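Local coordinates for protein galactose-binding lectin (Enterobacter cloacae subsp. cloacae, PDB 6YF6) that probably acts as a lectin, its EclA C-terminal domain holding a fucose derivative through a bound calcium ion, at residues A49-K54 and E120-S125; T67-I72 and E139-G144; A73-K78 and Q101-V106; E80-S85 and M131-R136. All coordinates share one frame; numbering follows the deposited sequence.

Contact 1. Residues A49-K54 and E120-S125; sequences AGEILK and ELAVVS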
loop_
_atom_site.group_PDB
_atom_site.type_symbol
_atom_site.label_atom_id
_atom_site.label_comp_id
_atom_site.label_asym_id
_atom_site.label_seq_id
_atom_site.Cartn_x
_atom_site.Cartn_y
_atom_site.Cartn_z
ATOM N N ALA A 49 -9.048 22.694 10.596
ATOM C CA ALA A 49 -10.225 21.857 10.780
ATOM C C ALA A 49 -11.226 22.154 9.671
ATOM O O ALA A 49 -11.484 23.323 9.357
ATOM C CB ALA A 49 -10.867 22.091 12.147
ATOM N N GLY A 50 -11.787 21.099 9.091
ATOM C CA GLY A 50 -12.726 21.192 7.999
ATOM C C GLY A 50 -12.346 20.222 6.902
ATOM O O GLY A 50 -11.616 19.250 7.129
ATOM N N GLU A 51 -12.842 20.488 5.699
ATOM C CA GLU A 51 -12.561 19.629 4.553
ATOM C C GLU A 51 -11.195 19.990 3.979
ATOM O O GLU A 51 -10.981 21.118 3.525
ATOM C CB GLU A 51 -13.674 19.765 3.514
ATOM C CG GLU A 51 -15.053 19.403 4.081
ATOM C CD GLU A 51 -16.175 19.429 3.056
ATOM O OE1 GLU A 51 -15.970 19.928 1.932
ATOM O OE2 GLU A 51 -17.278 18.941 3.384
ATOM N N ILE A 52 -10.266 19.031 4.019
ATOM C CA ILE A 52 -8.883 19.276 3.618
ATOM C C ILE A 52 -8.561 18.759 2.219
ATOM O O ILE A 52 -7.588 19.231 1.608
ATOM C CB ILE A 52 -7.907 18.653 4.638
ATOM C CG1 ILE A 52 -8.060 17.128 4.654
ATOM C CG2 ILE A 52 -8.153 19.227 6.027
ATOM C CD1 ILE A 52 -7.124 16.420 5.610
ATOM N N LEU A 53 -9.313 17.786 1.711
ATOM C CA LEU A 53 -9.162 17.291 0.351
ATOM C C LEU A 53 -10.551 17.023 -0.205
ATOM O O LEU A 53 -11.397 16.458 0.491
ATOM C CB LEU A 53 -8.339 15.998 0.294
ATOM C CG LEU A 53 -6.832 16.024 0.036
ATOM C CD1 LEU A 53 -6.363 14.576 -0.158
ATOM C CD2 LEU A 53 -6.448 16.889 -1.155
ATOM N N LYS A 54 -10.784 17.406 -1.458
ATOM C CA LYS A 54 -12.110 17.282 -2.047
ATOM C C LYS A 54 -12.012 16.730 -3.461
ATOM O O LYS A 54 -11.053 17.001 -4.188
ATOM C CB LYS A 54 -12.841 18.634 -2.054
ATOM C CG LYS A 54 -13.341 19.062 -0.682
ATOM C CD LYS A 54 -13.865 20.489 -0.692
ATOM C CE LYS A 54 -15.296 20.562 -1.198
ATOM N NZ LYS A 54 -15.774 21.971 -1.277
ATOM N N GLU A 120 -19.849 13.736 -4.065
ATOM C CA GLU A 120 -18.933 14.755 -3.564
ATOM C C GLU A 120 -18.232 14.191 -2.333
ATOM O O GLU A 120 -18.861 13.992 -1.287
ATOM C CB GLU A 120 -19.684 16.044 -3.244
ATOM C CG GLU A 120 -20.203 16.770 -4.483
ATOM C CD GLU A 120 -20.956 18.048 -4.153
ATOM O OE1 GLU A 120 -20.418 18.883 -3.394
ATOM O OE2 GLU A 120 -22.086 18.221 -4.656
ATOM N N LEU A 121 -16.938 13.922 -2.463
ATOM C CA LEU A 121 -16.146 13.329 -1.398
ATOM C C LEU A 121 -15.264 14.383 -0.746
ATOM O O LEU A 121 -14.740 15.276 -1.419
ATOM C CB LEU A 121 -15.271 12.198 -1.935
ATOM C CG LEU A 121 -16.014 11.094 -2.687
ATOM C CD1 LEU A 121 -15.031 10.042 -3.179
ATOM C CD2 LEU A 121 -17.093 10.481 -1.799
ATOM N N ALA A 122 -15.085 14.263 0.565
ATOM C CA ALA A 122 -14.195 15.159 1.282
ATOM C C ALA A 122 -13.528 14.396 2.414
ATOM O O ALA A 122 -14.180 13.621 3.118
ATOM C CB ALA A 122 -14.949 16.375 1.832
ATOM N N VAL A 123 -12.220 14.603 2.557
ATOM C CA VAL A 123 -11.487 14.192 3.747
ATOM C C VAL A 123 -11.564 15.339 4.746
ATOM O O VAL A 123 -11.370 16.504 4.381
ATOM C CB VAL A 123 -10.031 13.842 3.404
ATOM C CG1 VAL A 123 -9.278 13.406 4.649
ATOM C CG2 VAL A 123 -9.984 12.752 2.342
ATOM N N VAL A 124 -11.856 15.015 6.004
ATOM C CA VAL A 124 -12.215 16.006 7.011
ATOM C C VAL A 124 -11.234 15.917 8.171
ATOM O O VAL A 124 -11.019 14.834 8.727
ATOM C CB VAL A 124 -13.660 15.800 7.508
ATOM C CG1 VAL A 124 -13.999 16.808 8.596
ATOM C CG2 VAL A 124 -14.643 15.905 6.348
ATOM N N SER A 125 -10.648 17.059 8.532
ATOM C CA SER A 125 -9.826 17.188 9.727
ATOM C C SER A 125 -10.646 17.778 10.866
ATOM O O SER A 125 -11.393 18.741 10.672
ATOM C CB SER A 125 -8.612 18.083 9.474
ATOM O OG SER A 125 -8.000 18.438 10.703
#
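G50 and S125 pair through their backbones: G50 N donates to S125 O at 2.9 Å, and S125 N returns a bond to G50 O at 2.8 Å. Further along, I52 N reaches V123 O (2.8 Å), but V123 N goes on to L53 O (2.9 Å), so V123 is bonded to two successive residues of the other strand. I52 and L53 together face V123, a beta bulge.

The apolar contacts gather round V123. I52 CG1 sits between its own backbone N and carbonyl carbon (chi1 64°), which brings CD1 to 3.8 Å from V123 CG1, while the other branch, CG2, meets S125 CB at 3.7 Å. L53 CB lies beside V123 CB. On the opposite face of the sheet the extended E51 chain passes across A122, with E51 CD 3.5 Å from A122 CB.

Among the polar ends, E51 OE2 is tied to R87 by a salt bridge, and K54 NZ makes a long one to E51 OE1 (3.8 Å). S125 OG bonds to H48 and V127.

The whole is a bulged antiparallel pair, with strand 50-58 outermost within this chain in one sheet of a beta sandwich, which the second subunit extends by pairing with L53 and K54; I52, L53 and V123 face the other sheet.

Contact 2. Residues T67-I72 and E139-G144; sequences TWTVKI and ELKIKG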
loop_
_atom_site.group_PDB
_atom_site.type_symbol
_atom_site.label_atom_id
_atom_site.label_comp_id
_atom_site.label_asym_id
_atom_site.label_seq_id
_atom_site.Cartn_x
_atom_site.Cartn_y
_atom_site.Cartn_z
ATOM N N THR A 67 -16.754 1.635 -1.504
ATOM C CA THR A 67 -15.843 1.541 -0.369
ATOM C C THR A 67 -14.663 2.470 -0.618
ATOM O O THR A 67 -13.913 2.283 -1.582
ATOM C CB THR A 67 -15.373 0.099 -0.167
ATOM O OG1 THR A 67 -16.500 -0.731 0.146
ATOM C CG2 THR A 67 -14.352 0.007 0.960
ATOM N N TRP A 68 -14.505 3.467 0.244
ATOM C CA TRP A 68 -13.465 4.477 0.107
ATOM C C TRP A 68 -12.392 4.216 1.157
ATOM O O TRP A 68 -12.681 4.234 2.358
ATOM C CB TRP A 68 -14.070 5.873 0.260
ATOM C CG TRP A 68 -13.098 7.010 0.170
ATOM C CD1 TRP A 68 -11.807 6.961 -0.270
ATOM C CD2 TRP A 68 -13.348 8.374 0.528
ATOM N NE1 TRP A 68 -11.235 8.211 -0.202
ATOM C CE2 TRP A 68 -12.162 9.096 0.283
ATOM C CE3 TRP A 68 -14.460 9.055 1.034
ATOM C CZ2 TRP A 68 -12.057 10.463 0.528
ATOM C CZ3 TRP A 68 -14.353 10.417 1.274
ATOM C CH2 TRP A 68 -13.161 11.104 1.021
ATOM N N THR A 69 -11.165 3.960 0.704
ATOM C CA THR A 69 -10.026 3.761 1.591
ATOM C C THR A 69 -8.984 4.844 1.345
ATOM O O THR A 69 -8.784 5.285 0.209
ATOM C CB THR A 69 -9.401 2.368 1.405
ATOM O OG1 THR A 69 -9.079 2.149 0.025
ATOM C CG2 THR A 69 -10.370 1.286 1.887
ATOM N N VAL A 70 -8.341 5.278 2.429
ATOM C CA VAL A 70 -7.333 6.332 2.413
ATOM C C VAL A 70 -6.153 5.832 3.231
ATOM O O VAL A 70 -6.316 5.480 4.404
ATOM C CB VAL A 70 -7.862 7.656 2.991
ATOM C CG1 VAL A 70 -6.733 8.691 3.090
ATOM C CG2 VAL A 70 -9.005 8.187 2.149
ATOM N N LYS A 71 -4.978 5.775 2.613
ATOM C CA LYS A 71 -3.765 5.369 3.312
ATOM C C LYS A 71 -3.116 6.618 3.891
ATOM O O LYS A 71 -2.756 7.537 3.148
ATOM C CB LYS A 71 -2.816 4.631 2.375
ATOM C CG LYS A 71 -3.365 3.288 1.906
ATOM C CD LYS A 71 -2.297 2.450 1.219
ATOM C CE LYS A 71 -2.880 1.163 0.648
ATOM N NZ LYS A 71 -1.983 0.539 -0.368
ATOM N N ILE A 72 -2.967 6.649 5.213
ATOM C CA ILE A 72 -2.656 7.876 5.930
ATOM C C ILE A 72 -1.737 7.559 7.097
ATOM O O ILE A 72 -1.789 6.468 7.673
ATOM C CB ILE A 72 -3.955 8.559 6.412
ATOM C CG1 ILE A 72 -3.657 9.908 7.054
ATOM C CG2 ILE A 72 -4.711 7.661 7.395
ATOM C CD1 ILE A 72 -4.885 10.778 7.167
ATOM N N GLU A 139 -2.529 7.648 -0.574
ATOM C CA GLU A 139 -3.425 6.971 -1.499
ATOM C C GLU A 139 -4.872 7.188 -1.087
ATOM O O GLU A 139 -5.203 7.151 0.100
ATOM C CB GLU A 139 -3.111 5.470 -1.560
ATOM C CG GLU A 139 -4.073 4.667 -2.416
ATOM C CD GLU A 139 -3.716 3.196 -2.456
ATOM O OE1 GLU A 139 -4.580 2.365 -2.100
ATOM O OE2 GLU A 139 -2.568 2.876 -2.835
ATOM N N LEU A 140 -5.721 7.425 -2.085
ATOM C CA LEU A 140 -7.169 7.439 -1.917
ATOM C C LEU A 140 -7.754 6.520 -2.977
ATOM O O LEU A 140 -7.483 6.693 -4.171
ATOM C CB LEU A 140 -7.744 8.851 -2.046
ATOM C CG LEU A 140 -7.077 9.947 -1.211
ATOM C CD1 LEU A 140 -6.113 10.734 -2.081
ATOM C CD2 LEU A 140 -8.113 10.877 -0.572
ATOM N N LYS A 141 -8.543 5.542 -2.545
ATOM C CA LYS A 141 -9.072 4.528 -3.443
ATOM C C LYS A 141 -10.550 4.335 -3.162
ATOM O O LYS A 141 -10.956 4.225 -2.000
ATOM C CB LYS A 141 -8.329 3.197 -3.284
ATOM C CG LYS A 141 -8.717 2.144 -4.319
ATOM C CD LYS A 141 -7.802 0.936 -4.249
ATOM C CE LYS A 141 -7.995 0.158 -2.954
ATOM N NZ LYS A 141 -7.228 -1.122 -2.952
ATOM N N ILE A 142 -11.347 4.302 -4.222
ATOM C CA ILE A 142 -12.772 4.016 -4.136
ATOM C C ILE A 142 -13.061 2.827 -5.039
ATOM O O ILE A 142 -12.726 2.854 -6.229
ATOM C CB ILE A 142 -13.626 5.231 -4.535
ATOM C CG1 ILE A 142 -13.364 6.406 -3.588
ATOM C CG2 ILE A 142 -15.110 4.859 -4.512
ATOM C CD1 ILE A 142 -12.226 7.315 -4.026
ATOM N N LYS A 143 -13.678 1.788 -4.472
ATOM C CA LYS A 143 -14.038 0.581 -5.202
ATOM C C LYS A 143 -15.521 0.290 -5.019
ATOM O O LYS A 143 -16.118 0.636 -3.996
ATOM C CB LYS A 143 -13.223 -0.638 -4.733
ATOM C CG LYS A 143 -11.723 -0.432 -4.704
ATOM C CD LYS A 143 -10.962 -1.658 -5.182
ATOM C CE LYS A 143 -11.445 -2.943 -4.519
ATOM N NZ LYS A 143 -10.437 -4.033 -4.629
ATOM N N GLY A 144 -16.110 -0.358 -6.020
ATOM C CA GLY A 144 -17.525 -0.672 -5.994
ATOM C C GLY A 144 -17.908 -1.796 -6.936
ATOM O O GLY A 144 -17.107 -2.238 -7.762
ATOM O OXT GLY A 144 -19.035 -2.290 -6.892
HETATM O O HOH W 1 -6.377 2.588 -0.188
#
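K71 and E139 run side by side off neighbouring strands. The lysine chain is extended beyond CG, and the glutamate has CG anti to its backbone N (chi1 175°), again with an extended chain, which sets the ammonium beside the carboxylate. K71 NZ and E139 OE2 form a salt bridge at 3.4 Å, its hydrogen bond weak. The other carboxylate oxygen, E139 OE1, accepts from a water at 2.6 Å, and that water also bonds T69 OG1. T69 in turn lies alongside K141, OG1 3.6 Å from K141 CB.

W68, V70, L140 and I142 occupy the other face. W68 CG stands opposite its backbone N (chi1 179°), which lays the indole alongside I142. I142 CD1 stands over the five-membered ring, 4.2 Å from its centroid and 28° off the normal, a CH-pi contact. L140 CB approaches the indole at its edge, and L140 CD2 touches V70 CG2 at 3.9 Å. The buried W68 NE1 has no polar partner in the model.

Backbone bonds join T67 to K143, T69 to K141 and K71 to E139, such as T69 N to K141 O (2.7 Å). The two strands are a regular antiparallel pair within a sandwich sheet, which runs on across the dimer where L140 to K143 pair with a strand of the second subunit.

Contact 3. Residues A73-K78 and Q101-V106; sequences ARIIGK and QANEWV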
loop_
_atom_site.group_PDB
_atom_site.type_symbol
_atom_site.label_atom_id
_atom_site.label_comp_id
_atom_site.label_asym_id
_atom_site.label_seq_id
_atom_site.Cartn_x
_atom_site.Cartn_y
_atom_site.Cartn_z
ATOM N N ALA A 73 -0.888 8.526 7.447
ATOM C CA ALA A 73 0.054 8.349 8.542
ATOM C C ALA A 73 0.346 9.685 9.207
ATOM O O ALA A 73 0.464 10.713 8.535
ATOM C CB ALA A 73 1.374 7.729 8.063
ATOM N N ARG A 74 0.470 9.658 10.527
ATOM C CA ARG A 74 1.028 10.798 11.230
ATOM C C ARG A 74 2.520 10.894 10.935
ATOM O O ARG A 74 3.192 9.889 10.685
ATOM C CB ARG A 74 0.803 10.676 12.733
ATOM C CG ARG A 74 1.165 11.947 13.492
ATOM C CD ARG A 74 1.147 11.724 14.984
ATOM N NE ARG A 74 1.135 12.988 15.711
ATOM C CZ ARG A 74 1.074 13.090 17.034
ATOM N NH1 ARG A 74 1.021 11.997 17.786
ATOM N NH2 ARG A 74 1.072 14.287 17.604
ATOM N N ILE A 75 3.039 12.120 10.951
ATOM C CA ILE A 75 4.473 12.347 10.870
ATOM C C ILE A 75 4.897 13.210 12.049
ATOM O O ILE A 75 4.082 13.885 12.683
ATOM C CB ILE A 75 4.896 13.000 9.538
ATOM C CG1 ILE A 75 4.169 14.329 9.325
ATOM C CG2 ILE A 75 4.625 12.041 8.387
ATOM C CD1 ILE A 75 4.857 15.248 8.327
ATOM N N ILE A 76 6.196 13.159 12.347
ATOM C CA ILE A 76 6.810 13.962 13.400
ATOM C C ILE A 76 6.366 13.450 14.765
ATOM O O ILE A 76 7.201 13.098 15.605
ATOM C CB ILE A 76 6.479 15.456 13.219
ATOM C CG1 ILE A 76 6.941 15.919 11.833
ATOM C CG2 ILE A 76 7.134 16.273 14.313
ATOM C CD1 ILE A 76 6.580 17.347 11.489
ATOM N N GLY A 77 5.056 13.411 14.999
ATOM C CA GLY A 77 4.525 12.836 16.219
ATOM C C GLY A 77 4.542 13.742 17.426
ATOM O O GLY A 77 4.433 13.254 18.558
ATOM N N LYS A 78 4.659 15.047 17.234
ATOM C CA LYS A 78 4.772 15.975 18.345
ATOM C C LYS A 78 3.536 16.856 18.440
ATOM O O LYS A 78 2.889 17.169 17.435
ATOM C CB LYS A 78 6.028 16.839 18.206
ATOM C CG LYS A 78 7.278 16.173 18.779
ATOM C CD LYS A 78 8.454 17.135 18.916
ATOM C CE LYS A 78 8.071 18.410 19.659
ATOM N NZ LYS A 78 9.048 18.780 20.718
ATOM N N GLN A 101 1.022 7.077 15.997
ATOM C CA GLN A 101 2.449 6.773 15.817
ATOM C C GLN A 101 2.967 7.351 14.503
ATOM O O GLN A 101 2.381 7.121 13.441
ATOM C CB GLN A 101 2.673 5.262 15.853
ATOM C CG GLN A 101 4.137 4.856 15.806
ATOM C CD GLN A 101 4.407 3.541 16.510
ATOM O OE1 GLN A 101 4.880 2.583 15.900
ATOM N NE2 GLN A 101 4.111 3.489 17.806
ATOM N N ALA A 102 4.064 8.103 14.577
ATOM C CA ALA A 102 4.632 8.708 13.379
ATOM C C ALA A 102 5.065 7.625 12.398
ATOM O O ALA A 102 5.695 6.636 12.783
ATOM C CB ALA A 102 5.818 9.600 13.746
ATOM N N ASN A 103 4.700 7.807 11.130
ATOM C CA ASN A 103 5.113 6.938 10.029
ATOM C C ASN A 103 4.591 5.513 10.162
ATOM O O ASN A 103 5.155 4.585 9.572
ATOM C CB ASN A 103 6.637 6.945 9.891
ATOM C CG ASN A 103 7.187 8.347 9.743
ATOM O OD1 ASN A 103 6.879 9.043 8.775
ATOM N ND2 ASN A 103 7.979 8.780 10.714
ATOM N N GLU A 104 3.514 5.315 10.916
ATOM C CA GLU A 104 2.747 4.075 10.877
ATOM C C GLU A 104 1.584 4.306 9.919
ATOM O O GLU A 104 0.682 5.102 10.205
ATOM C CB GLU A 104 2.250 3.669 12.261
ATOM C CG GLU A 104 1.197 2.569 12.218
ATOM C CD GLU A 104 0.915 1.959 13.577
ATOM O OE1 GLU A 104 1.335 2.543 14.599
ATOM O OE2 GLU A 104 0.271 0.890 13.620
ATOM N N TRP A 105 1.611 3.633 8.777
ATOM C CA TRP A 105 0.594 3.825 7.755
ATOM C C TRP A 105 -0.606 2.941 8.072
ATOM O O TRP A 105 -0.466 1.725 8.239
ATOM C CB TRP A 105 1.167 3.533 6.372
ATOM C CG TRP A 105 2.114 4.624 5.928
ATOM C CD1 TRP A 105 3.470 4.657 6.098
ATOM C CD2 TRP A 105 1.767 5.845 5.263
ATOM N NE1 TRP A 105 3.987 5.819 5.576
ATOM C CE2 TRP A 105 2.962 6.566 5.059
ATOM C CE3 TRP A 105 0.560 6.400 4.825
ATOM C CZ2 TRP A 105 2.987 7.808 4.429
ATOM C CZ3 TRP A 105 0.586 7.637 4.201
ATOM C CH2 TRP A 105 1.793 8.326 4.008
ATOM N N VAL A 106 -1.777 3.564 8.178
ATOM C CA VAL A 106 -3.019 2.878 8.488
ATOM C C VAL A 106 -4.031 3.229 7.407
ATOM O O VAL A 106 -3.818 4.126 6.591
ATOM C CB VAL A 106 -3.565 3.251 9.883
ATOM C CG1 VAL A 106 -2.529 2.964 10.958
ATOM C CG2 VAL A 106 -3.988 4.713 9.916
HETATM O O HOH W 2 0.166 7.017 11.775
#
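A73 presses its methyl onto the face of the W105 indole: CB lies over the six-membered ring, 3.5 Å from its centroid and only 16° off the normal, a close CH-pi contact. The W105 CB leaves the backbone away from 73-78, yet chi1 (-72°, CG beside the backbone N) swings the ring back over A73, whose CB also meets E104 O. Outside the pair, K138 makes a cation-pi contact with the same indole, and A33 of the second subunit packs against it.

The neighbouring residue, R74, projects to a different side. Its chain is extended from CG to NE, and the guanidinium lies with one face against G77 C while NH1 bonds to K100 O and NH2, weakly, to Y79 O. The R74 backbone does the bridging: N103 N donates to R74 O at 2.6 Å in a nearly straight bond (175°), and R74 N donates to a water at 2.9 Å that in turn gives hydrogen bonds to Q101 O and E104 O.

These bonds hold a type II beta turn from Q101 to E104, in the loop leading into strand 106-113, against the end of strand 65-74. The turn's own E104 N to Q101 O bond is weak.

A102 CB lies against the backbone of I76 and G77, 3.8 Å from I76 N. There the chain bends through a classic gamma turn, with G77 N bonded to I75 O at 2.6 Å. I75 CG2, anti to its carbonyl carbon, crosses N103 obliquely, 3.8 Å from OD1. The I76 CB points away from Q101-V106, and the nearest atoms of its side chain and the bound fucoside are about 4 Å apart.

Contact 4. Residues E80-S85 and M131-R136; sequences EAPKVS and MGNDFR. With CA (calcium ion), chain D; SFU (methyl 1-seleno-alpha-L-fucopyranoside), chain C.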
loop_
_atom_site.group_PDB
_atom_site.type_symbol
_atom_site.label_atom_id
_atom_site.label_comp_id
_atom_site.label_asym_id
_atom_site.label_seq_id
_atom_site.Cartn_x
_atom_site.Cartn_y
_atom_site.Cartn_z
ATOM N N GLU A 80 -0.131 18.108 18.898
ATOM C CA GLU A 80 -1.474 17.568 18.747
ATOM C C GLU A 80 -1.521 16.466 17.697
ATOM O O GLU A 80 -0.912 16.570 16.628
ATOM C CB GLU A 80 -2.457 18.680 18.382
ATOM C CG GLU A 80 -2.983 19.430 19.598
ATOM C CD GLU A 80 -4.336 20.061 19.362
ATOM O OE1 GLU A 80 -4.434 21.303 19.450
ATOM O OE2 GLU A 80 -5.303 19.317 19.093
ATOM N N ALA A 81 -2.251 15.400 18.016
ATOM C CA ALA A 81 -2.434 14.308 17.072
ATOM C C ALA A 81 -3.529 14.666 16.068
ATOM O O ALA A 81 -4.570 15.203 16.454
ATOM C CB ALA A 81 -2.808 13.022 17.809
ATOM N N PRO A 82 -3.329 14.393 14.778
ATOM C CA PRO A 82 -4.408 14.636 13.813
ATOM C C PRO A 82 -5.612 13.748 14.096
ATOM O O PRO A 82 -5.504 12.686 14.711
ATOM C CB PRO A 82 -3.768 14.294 12.459
ATOM C CG PRO A 82 -2.282 14.314 12.702
ATOM C CD PRO A 82 -2.109 13.880 14.123
ATOM N N LYS A 83 -6.781 14.203 13.637
ATOM C CA LYS A 83 -8.015 13.418 13.692
ATOM C C LYS A 83 -8.751 13.606 12.375
ATOM O O LYS A 83 -9.172 14.722 12.058
ATOM C CB LYS A 83 -8.908 13.842 14.859
ATOM C CG LYS A 83 -8.331 13.573 16.235
ATOM C CD LYS A 83 -9.392 13.778 17.313
ATOM C CE LYS A 83 -8.826 13.599 18.710
ATOM N NZ LYS A 83 -9.623 14.346 19.726
ATOM N N VAL A 84 -8.923 12.525 11.617
ATOM C CA VAL A 84 -9.374 12.612 10.232
ATOM C C VAL A 84 -10.520 11.640 10.003
ATOM O O VAL A 84 -10.474 10.491 10.454
ATOM C CB VAL A 84 -8.208 12.326 9.259
ATOM C CG1 VAL A 84 -8.634 12.576 7.822
ATOM C CG2 VAL A 84 -6.994 13.186 9.621
ATOM N N SER A 85 -11.553 12.102 9.295
ATOM C CA SER A 85 -12.699 11.277 8.931
ATOM C C SER A 85 -12.971 11.434 7.439
ATOM O O SER A 85 -12.303 12.203 6.740
ATOM C CB SER A 85 -13.943 11.645 9.752
ATOM O OG SER A 85 -14.382 12.966 9.476
ATOM N N MET A 131 0.165 23.586 15.923
ATOM C CA MET A 131 1.167 22.914 16.743
ATOM C C MET A 131 0.982 21.408 16.613
ATOM O O MET A 131 0.030 20.844 17.163
ATOM C CB MET A 131 1.038 23.354 18.199
ATOM C CG MET A 131 1.502 24.774 18.468
ATOM S SD MET A 131 3.294 24.959 18.329
ATOM C CE MET A 131 3.859 24.071 19.779
ATOM N N GLY A 132 1.887 20.754 15.891
ATOM C CA GLY A 132 1.698 19.361 15.551
ATOM C C GLY A 132 0.663 19.216 14.454
ATOM O O GLY A 132 0.635 20.011 13.510
ATOM N N ASN A 133 -0.204 18.216 14.566
ATOM C CA ASN A 133 -1.246 17.994 13.569
ATOM C C ASN A 133 -0.639 17.845 12.173
ATOM O O ASN A 133 -1.107 18.440 11.200
ATOM C CB ASN A 133 -2.268 19.134 13.609
ATOM C CG ASN A 133 -3.536 18.803 12.859
ATOM O OD1 ASN A 133 -3.876 17.637 12.689
ATOM N ND2 ASN A 133 -4.242 19.831 12.404
ATOM N N ASP A 134 0.420 17.041 12.085
ATOM C CA ASP A 134 1.171 16.828 10.852
ATOM C C ASP A 134 0.996 15.390 10.377
ATOM O O ASP A 134 1.169 14.450 11.159
ATOM C CB ASP A 134 2.656 17.131 11.069
ATOM C CG ASP A 134 2.883 18.486 11.707
ATOM O OD1 ASP A 134 2.481 19.500 11.101
ATOM O OD2 ASP A 134 3.460 18.537 12.814
ATOM N N PHE A 135 0.672 15.217 9.098
ATOM C CA PHE A 135 0.377 13.886 8.580
ATOM C C PHE A 135 0.498 13.890 7.062
ATOM O O PHE A 135 0.647 14.938 6.430
ATOM C CB PHE A 135 -1.019 13.416 9.022
ATOM C CG PHE A 135 -2.130 14.375 8.681
ATOM C CD1 PHE A 135 -2.352 15.509 9.449
ATOM C CD2 PHE A 135 -2.967 14.130 7.604
ATOM C CE1 PHE A 135 -3.380 16.388 9.141
ATOM C CE2 PHE A 135 -3.993 15.003 7.291
ATOM C CZ PHE A 135 -4.199 16.135 8.062
ATOM N N ARG A 136 0.448 12.688 6.487
ATOM C CA ARG A 136 0.561 12.493 5.048
ATOM C C ARG A 136 -0.522 11.534 4.570
ATOM O O ARG A 136 -0.905 10.602 5.282
ATOM C CB ARG A 136 1.948 11.931 4.658
ATOM C CG ARG A 136 3.126 12.883 4.892
ATOM C CD ARG A 136 4.466 12.148 4.783
ATOM N NE ARG A 136 5.605 13.060 4.727
ATOM C CZ ARG A 136 6.878 12.694 4.873
ATOM N NH1 ARG A 136 7.196 11.426 5.097
ATOM N NH2 ARG A 136 7.838 13.603 4.804
HETATM CA CA CA D . 1.776 21.699 11.967
HETATM C C1 SFU C . 5.047 23.705 15.148
HETATM C C2 SFU C . 4.278 23.911 13.842
HETATM C C3 SFU C . 4.758 22.975 12.713
HETATM C C4 SFU C . 4.741 21.545 13.240
HETATM C C5 SFU C . 5.644 21.481 14.470
HETATM C C6 SFU C . 5.630 20.066 15.032
HETATM O O2 SFU C . 4.425 25.260 13.433
HETATM O O3 SFU C . 3.836 23.030 11.638
HETATM O O4 SFU C . 3.441 21.152 13.649
HETATM O O5 SFU C . 5.180 22.359 15.519
HETATM C CM SFU C . 7.644 24.016 16.654
HETATM SE SE SFU C . 6.874 24.535 14.974
HETATM O O HOH W 3 -6.515 16.508 11.877
#
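E80 and the M131-N133 loop are held by two backbone hydrogen bonds. E80 N donates to M131 O at 3.2 Å, and E80 O accepts from N133 N at 2.7 Å, so G132 is bracketed between them. The N133 amide is gripped at both ends: ND2 bonds to A129 O, and OD1 accepts from a water that also takes the K83 N-H. This same OD1 lies 3.2 Å from P82 CA, alongside the proline ring.

The apolar part is P82 against F135. P82 CG reaches F135 CD1 at 3.5 Å, the two side chains sliding past each other in opposite directions, while V84 CG2 lies over one face of the phenyl ring toward its rim. F135 has CG between its backbone N and carbonyl carbon (chi1 54°), which sets the ring against P82 and V84. It also stacks on F40, at the sandwich interior.

Metal bonds come from the side of the loop facing the sugar. The calcium ion is bound by G132 O (2.6 Å) and D134 OD1 (2.5 Å), and by the fucoside's O3 and O4, the latter at 2.4 Å; I41, T42 and S130 complete the sphere. The sugar's O4 is also approached by D134 OD2 (2.7 Å) and takes a weak hydrogen bond from G132 N, while M131 SD packs near C1 of the sugar. Two vicinal sugar hydroxyls binding one calcium ion is the mode of recognition in PA-IL-type lectins, and this loop forms one wall of that site.

How the contacts relate
Read from the N terminus, the first segments open in order: 49-54, then 67-72, 73-78 and 80-85. Contact 3 closes first, at 101-106, followed by contact 1 at 120-125, contact 4 at 131-136 and contact 2 at 139-144. Contact 3 is therefore nested inside contacts 1 and 2, and contact 4 inside contact 2. Contact 4 crosses both contact 1 and contact 3, and contacts 1 and 2 cross each other. Contact 1 belongs to one sheet and contact 2 to the other, meeting face to face through W68 and V123. Contacts 3 and 4 gather the loops at the end bearing the calcium and sugar site, joined through backbone bonds of A73 and I75.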